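Local coordinates for cellulase CEL9M (Clostridium cellulolyticum, PDB 1IA6), which probably hydrolyses internal beta-1,4-glucosidic linkages in cellulose and related beta-glucans, as a family 9 glycoside hydrolase, at residues A[67-78]-A[94-105]. Residues are numbered along the deposited sequence; the frame is centred on the assembly and turned at random. Where two conformers were deposited one is given.
Sequences QGYSAAILGWSL and MLQQLKYFTDYF
F101 lays one face of its ring against the methyl of A71: A71 CB stands 4.0 Å from the F101 ring centroid and 22° off the ring normal, a CH-pi contact. The same methyl meets the edge of the F105 ring, near its plane, at 3.6 Å from F105 CE2, so it touches a ring face and a ring edge from directions about at right angles. F101 is a knob in the hole formed by Q67, S70, A71 and L74, with L74 CD1 arriving 3.7 Å from F101 CE2. In Q67, CG anti to the backbone N reaches the F105 edge, while the bend at chi2 swings the amide toward F101, its plane 72° from that ring, and Y104, with Q67 OE1 3.8 Å from Y104 CD2; OE1 accepts a hydrogen bond from the backbone N of Y54. A second knob, L98, enters among A71, L74, G75 and L78: L98 CD2 lies 3.7 Å from L74 CB and 3.8 Å from G75 N. Farther along, L78 CD2 meets L95 CD2 at 3.6 Å, the side chains crossing nearly at right angles. The segment axes approach to 10.1 Å and run only roughly antiparallel (143°): knobs-into-holes packing consistent with the (alpha/alpha)6 barrel of family 9 cellulases.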
loop_
_atom_site.group_PDB
_atom_site.type_symbol
_atom_site.label_atom_id
_atom_site.label_comp_id
_atom_site.label_asym_id
_atom_site.label_seq_id
_atom_site.Cartn_x
_atom_site.Cartn_y
_atom_site.Cartn_z
ATOM N N GLN A 67 6.839 0.685 0.878
ATOM C CA GLN A 67 6.889 -0.751 1.154
ATOM C C GLN A 67 6.168 -1.007 2.482
ATOM O O GLN A 67 5.329 -1.904 2.582
ATOM C CB GLN A 67 8.343 -1.233 1.239
ATOM C CG GLN A 67 8.513 -2.750 1.348
ATOM C CD GLN A 67 8.766 -3.446 0.008
ATOM O OE1 GLN A 67 8.956 -4.664 -0.039
ATOM N NE2 GLN A 67 8.774 -2.679 -1.079
ATOM N N GLY A 68 6.491 -0.205 3.494
ATOM C CA GLY A 68 5.866 -0.358 4.800
ATOM C C GLY A 68 4.393 0.015 4.800
ATOM O O GLY A 68 3.565 -0.676 5.397
ATOM N N TYR A 69 4.067 1.120 4.141
ATOM C CA TYR A 69 2.682 1.579 4.038
ATOM C C TYR A 69 1.818 0.490 3.404
ATOM O O TYR A 69 0.751 0.145 3.913
ATOM C CB TYR A 69 2.617 2.839 3.163
ATOM C CG TYR A 69 1.224 3.184 2.676
ATOM C CD1 TYR A 69 0.336 3.885 3.488
ATOM C CD2 TYR A 69 0.791 2.796 1.406
ATOM C CE1 TYR A 69 -0.952 4.193 3.050
ATOM C CE2 TYR A 69 -0.499 3.097 0.956
ATOM C CZ TYR A 69 -1.362 3.795 1.786
ATOM O OH TYR A 69 -2.638 4.089 1.361
ATOM N N SER A 70 2.285 -0.046 2.281
ATOM C CA SER A 70 1.540 -1.080 1.572
ATOM C C SER A 70 1.293 -2.306 2.442
ATOM O O SER A 70 0.179 -2.827 2.484
ATOM C CB SER A 70 2.278 -1.470 0.293
ATOM O OG SER A 70 2.295 -0.373 -0.611
ATOM N N ALA A 71 2.328 -2.762 3.139
ATOM C CA ALA A 71 2.195 -3.922 4.014
ATOM C C ALA A 71 1.205 -3.634 5.137
ATOM O O ALA A 71 0.436 -4.508 5.536
ATOM C CB ALA A 71 3.554 -4.300 4.602
ATOM N N ALA A 72 1.224 -2.408 5.651
ATOM C CA ALA A 72 0.321 -2.030 6.732
ATOM C C ALA A 72 -1.131 -1.950 6.282
ATOM O O ALA A 72 -2.030 -2.390 6.999
ATOM C CB ALA A 72 0.750 -0.691 7.340
ATOM N N ILE A 73 -1.367 -1.385 5.102
ATOM C CA ILE A 73 -2.731 -1.250 4.595
ATOM C C ILE A 73 -3.325 -2.602 4.217
ATOM O O ILE A 73 -4.517 -2.838 4.420
ATOM C CB ILE A 73 -2.785 -0.297 3.377
ATOM C CG1 ILE A 73 -2.305 1.095 3.791
ATOM C CG2 ILE A 73 -4.199 -0.252 2.796
ATOM C CD1 ILE A 73 -2.895 1.611 5.088
ATOM N N LEU A 74 -2.504 -3.485 3.661
ATOM C CA LEU A 74 -2.981 -4.821 3.311
ATOM C C LEU A 74 -3.330 -5.560 4.600
ATOM O O LEU A 74 -4.346 -6.248 4.675
ATOM C CB LEU A 74 -1.907 -5.598 2.548
ATOM C CG LEU A 74 -1.669 -5.192 1.094
ATOM C CD1 LEU A 74 -0.425 -5.899 0.571
ATOM C CD2 LEU A 74 -2.896 -5.551 0.247
ATOM N N GLY A 75 -2.484 -5.410 5.615
ATOM C CA GLY A 75 -2.739 -6.060 6.891
ATOM C C GLY A 75 -4.007 -5.524 7.536
ATOM O O GLY A 75 -4.759 -6.270 8.158
ATOM N N TRP A 76 -4.246 -4.224 7.387
ATOM C CA TRP A 76 -5.433 -3.599 7.956
ATOM C C TRP A 76 -6.685 -4.147 7.269
ATOM O O TRP A 76 -7.703 -4.388 7.921
ATOM C CB TRP A 76 -5.353 -2.072 7.790
ATOM C CG TRP A 76 -6.385 -1.297 8.564
ATOM C CD1 TRP A 76 -7.048 -1.706 9.684
ATOM C CD2 TRP A 76 -6.821 0.046 8.308
ATOM N NE1 TRP A 76 -7.868 -0.705 10.144
ATOM C CE2 TRP A 76 -7.749 0.383 9.319
ATOM C CE3 TRP A 76 -6.515 0.996 7.325
ATOM C CZ2 TRP A 76 -8.378 1.631 9.376
ATOM C CZ3 TRP A 76 -7.142 2.242 7.381
ATOM C CH2 TRP A 76 -8.062 2.545 8.401
ATOM N N SER A 77 -6.591 -4.348 5.960
ATOM C CA SER A 77 -7.705 -4.869 5.175
ATOM C C SER A 77 -8.133 -6.244 5.682
ATOM O O SER A 77 -9.322 -6.512 5.860
ATOM C CB SER A 77 -7.307 -4.974 3.698
ATOM O OG SER A 77 -6.875 -3.722 3.187
ATOM N N LEU A 78 -7.154 -7.110 5.916
ATOM C CA LEU A 78 -7.419 -8.466 6.390
ATOM C C LEU A 78 -7.980 -8.451 7.811
ATOM O O LEU A 78 -8.878 -9.222 8.148
ATOM C CB LEU A 78 -6.136 -9.298 6.352
ATOM C CG LEU A 78 -6.248 -10.775 6.749
ATOM C CD1 LEU A 78 -7.210 -11.492 5.810
ATOM C CD2 LEU A 78 -4.873 -11.417 6.691
ATOM N N MET A 94 -3.621 -14.125 0.422
ATOM C CA MET A 94 -3.375 -12.848 1.081
ATOM C C MET A 94 -2.276 -12.989 2.137
ATOM O O MET A 94 -1.373 -12.155 2.222
ATOM C CB MET A 94 -4.661 -12.340 1.736
ATOM C CG MET A 94 -4.516 -11.001 2.427
ATOM S SD MET A 94 -4.246 -9.651 1.254
ATOM C CE MET A 94 -4.779 -8.274 2.241
ATOM N N LEU A 95 -2.355 -14.044 2.945
ATOM C CA LEU A 95 -1.357 -14.271 3.985
ATOM C C LEU A 95 0.027 -14.499 3.393
ATOM O O LEU A 95 1.034 -14.099 3.979
ATOM C CB LEU A 95 -1.765 -15.455 4.871
ATOM C CG LEU A 95 -2.925 -15.137 5.822
ATOM C CD1 LEU A 95 -3.398 -16.405 6.518
ATOM C CD2 LEU A 95 -2.476 -14.102 6.835
ATOM N N GLN A 96 0.081 -15.139 2.231
ATOM C CA GLN A 96 1.359 -15.369 1.579
ATOM C C GLN A 96 1.970 -14.032 1.147
ATOM O O GLN A 96 3.167 -13.819 1.319
ATOM C CB GLN A 96 1.186 -16.282 0.364
ATOM C CG GLN A 96 0.548 -17.620 0.712
ATOM C CD GLN A 96 0.571 -18.603 -0.439
ATOM O OE1 GLN A 96 0.277 -18.244 -1.577
ATOM N NE2 GLN A 96 0.911 -19.855 -0.144
ATOM N N GLN A 97 1.153 -13.133 0.603
ATOM C CA GLN A 97 1.657 -11.830 0.158
ATOM C C GLN A 97 2.188 -11.056 1.356
ATOM O O GLN A 97 3.246 -10.429 1.290
ATOM C CB GLN A 97 0.549 -11.011 -0.521
ATOM C CG GLN A 97 -0.228 -11.751 -1.608
ATOM C CD GLN A 97 0.662 -12.291 -2.709
ATOM O OE1 GLN A 97 1.608 -13.032 -2.450
ATOM N NE2 GLN A 97 0.355 -11.930 -3.950
ATOM N N LEU A 98 1.450 -11.116 2.457
ATOM C CA LEU A 98 1.848 -10.415 3.671
ATOM C C LEU A 98 3.132 -10.975 4.274
ATOM O O LEU A 98 4.020 -10.219 4.668
ATOM C CB LEU A 98 0.716 -10.469 4.704
ATOM C CG LEU A 98 -0.494 -9.603 4.339
ATOM C CD1 LEU A 98 -1.692 -9.977 5.194
ATOM C CD2 LEU A 98 -0.132 -8.139 4.530
ATOM N N LYS A 99 3.247 -12.296 4.337
ATOM C CA LYS A 99 4.448 -12.883 4.912
ATOM C C LYS A 99 5.675 -12.568 4.065
ATOM O O LYS A 99 6.791 -12.488 4.586
ATOM C CB LYS A 99 4.301 -14.397 5.078
ATOM C CG LYS A 99 5.379 -14.988 5.992
ATOM C CD LYS A 99 5.124 -16.449 6.314
ATOM C CE LYS A 99 6.093 -16.962 7.377
ATOM N NZ LYS A 99 7.511 -16.819 6.948
ATOM N N TYR A 100 5.480 -12.377 2.762
ATOM C CA TYR A 100 6.611 -12.054 1.904
ATOM C C TYR A 100 7.135 -10.674 2.311
ATOM O O TYR A 100 8.337 -10.406 2.228
ATOM C CB TYR A 100 6.204 -12.049 0.431
ATOM C CG TYR A 100 7.360 -12.359 -0.499
ATOM C CD1 TYR A 100 7.811 -13.670 -0.664
ATOM C CD2 TYR A 100 8.019 -11.346 -1.190
ATOM C CE1 TYR A 100 8.892 -13.964 -1.496
ATOM C CE2 TYR A 100 9.105 -11.627 -2.027
ATOM C CZ TYR A 100 9.536 -12.937 -2.173
ATOM O OH TYR A 100 10.617 -13.223 -2.983
ATOM N N PHE A 101 6.229 -9.800 2.751
ATOM C CA PHE A 101 6.615 -8.462 3.211
ATOM C C PHE A 101 7.330 -8.573 4.557
ATOM O O PHE A 101 8.439 -8.074 4.733
ATOM C CB PHE A 101 5.390 -7.562 3.447
ATOM C CG PHE A 101 4.930 -6.789 2.241
ATOM C CD1 PHE A 101 5.672 -5.715 1.756
ATOM C CD2 PHE A 101 3.719 -7.096 1.631
ATOM C CE1 PHE A 101 5.209 -4.954 0.684
ATOM C CE2 PHE A 101 3.246 -6.343 0.560
ATOM C CZ PHE A 101 3.992 -5.270 0.086
ATOM N N THR A 102 6.682 -9.222 5.520
ATOM C CA THR A 102 7.263 -9.312 6.852
ATOM C C THR A 102 8.580 -10.070 6.941
ATOM O O THR A 102 9.440 -9.702 7.738
ATOM C CB THR A 102 6.239 -9.866 7.878
ATOM O OG1 THR A 102 5.816 -11.177 7.497
ATOM C CG2 THR A 102 5.023 -8.950 7.941
ATOM N N ASP A 103 8.761 -11.107 6.126
ATOM C CA ASP A 103 10.026 -11.847 6.150
ATOM C C ASP A 103 11.155 -10.880 5.801
ATOM O O ASP A 103 12.253 -10.948 6.359
ATOM C CB ASP A 103 10.024 -12.983 5.122
ATOM C CG ASP A 103 9.291 -14.220 5.607
ATOM O OD1 ASP A 103 8.962 -14.295 6.809
ATOM O OD2 ASP A 103 9.060 -15.125 4.779
ATOM N N TYR A 104 10.872 -9.985 4.860
ATOM C CA TYR A 104 11.839 -8.992 4.412
ATOM C C TYR A 104 12.123 -7.969 5.513
ATOM O O TYR A 104 13.276 -7.620 5.759
ATOM C CB TYR A 104 11.307 -8.314 3.141
ATOM C CG TYR A 104 12.085 -7.112 2.652
ATOM C CD1 TYR A 104 13.433 -7.214 2.297
ATOM C CD2 TYR A 104 11.459 -5.873 2.511
ATOM C CE1 TYR A 104 14.134 -6.108 1.811
ATOM C CE2 TYR A 104 12.151 -4.763 2.027
ATOM C CZ TYR A 104 13.487 -4.888 1.680
ATOM O OH TYR A 104 14.168 -3.789 1.201
ATOM N N PHE A 105 11.081 -7.495 6.188
ATOM C CA PHE A 105 11.277 -6.525 7.260
ATOM C C PHE A 105 12.136 -7.103 8.386
ATOM O O PHE A 105 13.000 -6.413 8.935
ATOM C CB PHE A 105 9.934 -6.069 7.840
ATOM C CG PHE A 105 9.033 -5.401 6.841
ATOM C CD1 PHE A 105 9.560 -4.644 5.795
ATOM C CD2 PHE A 105 7.655 -5.518 6.952
ATOM C CE1 PHE A 105 8.721 -4.015 4.871
ATOM C CE2 PHE A 105 6.807 -4.894 6.036
ATOM C CZ PHE A 105 7.341 -4.143 4.995
#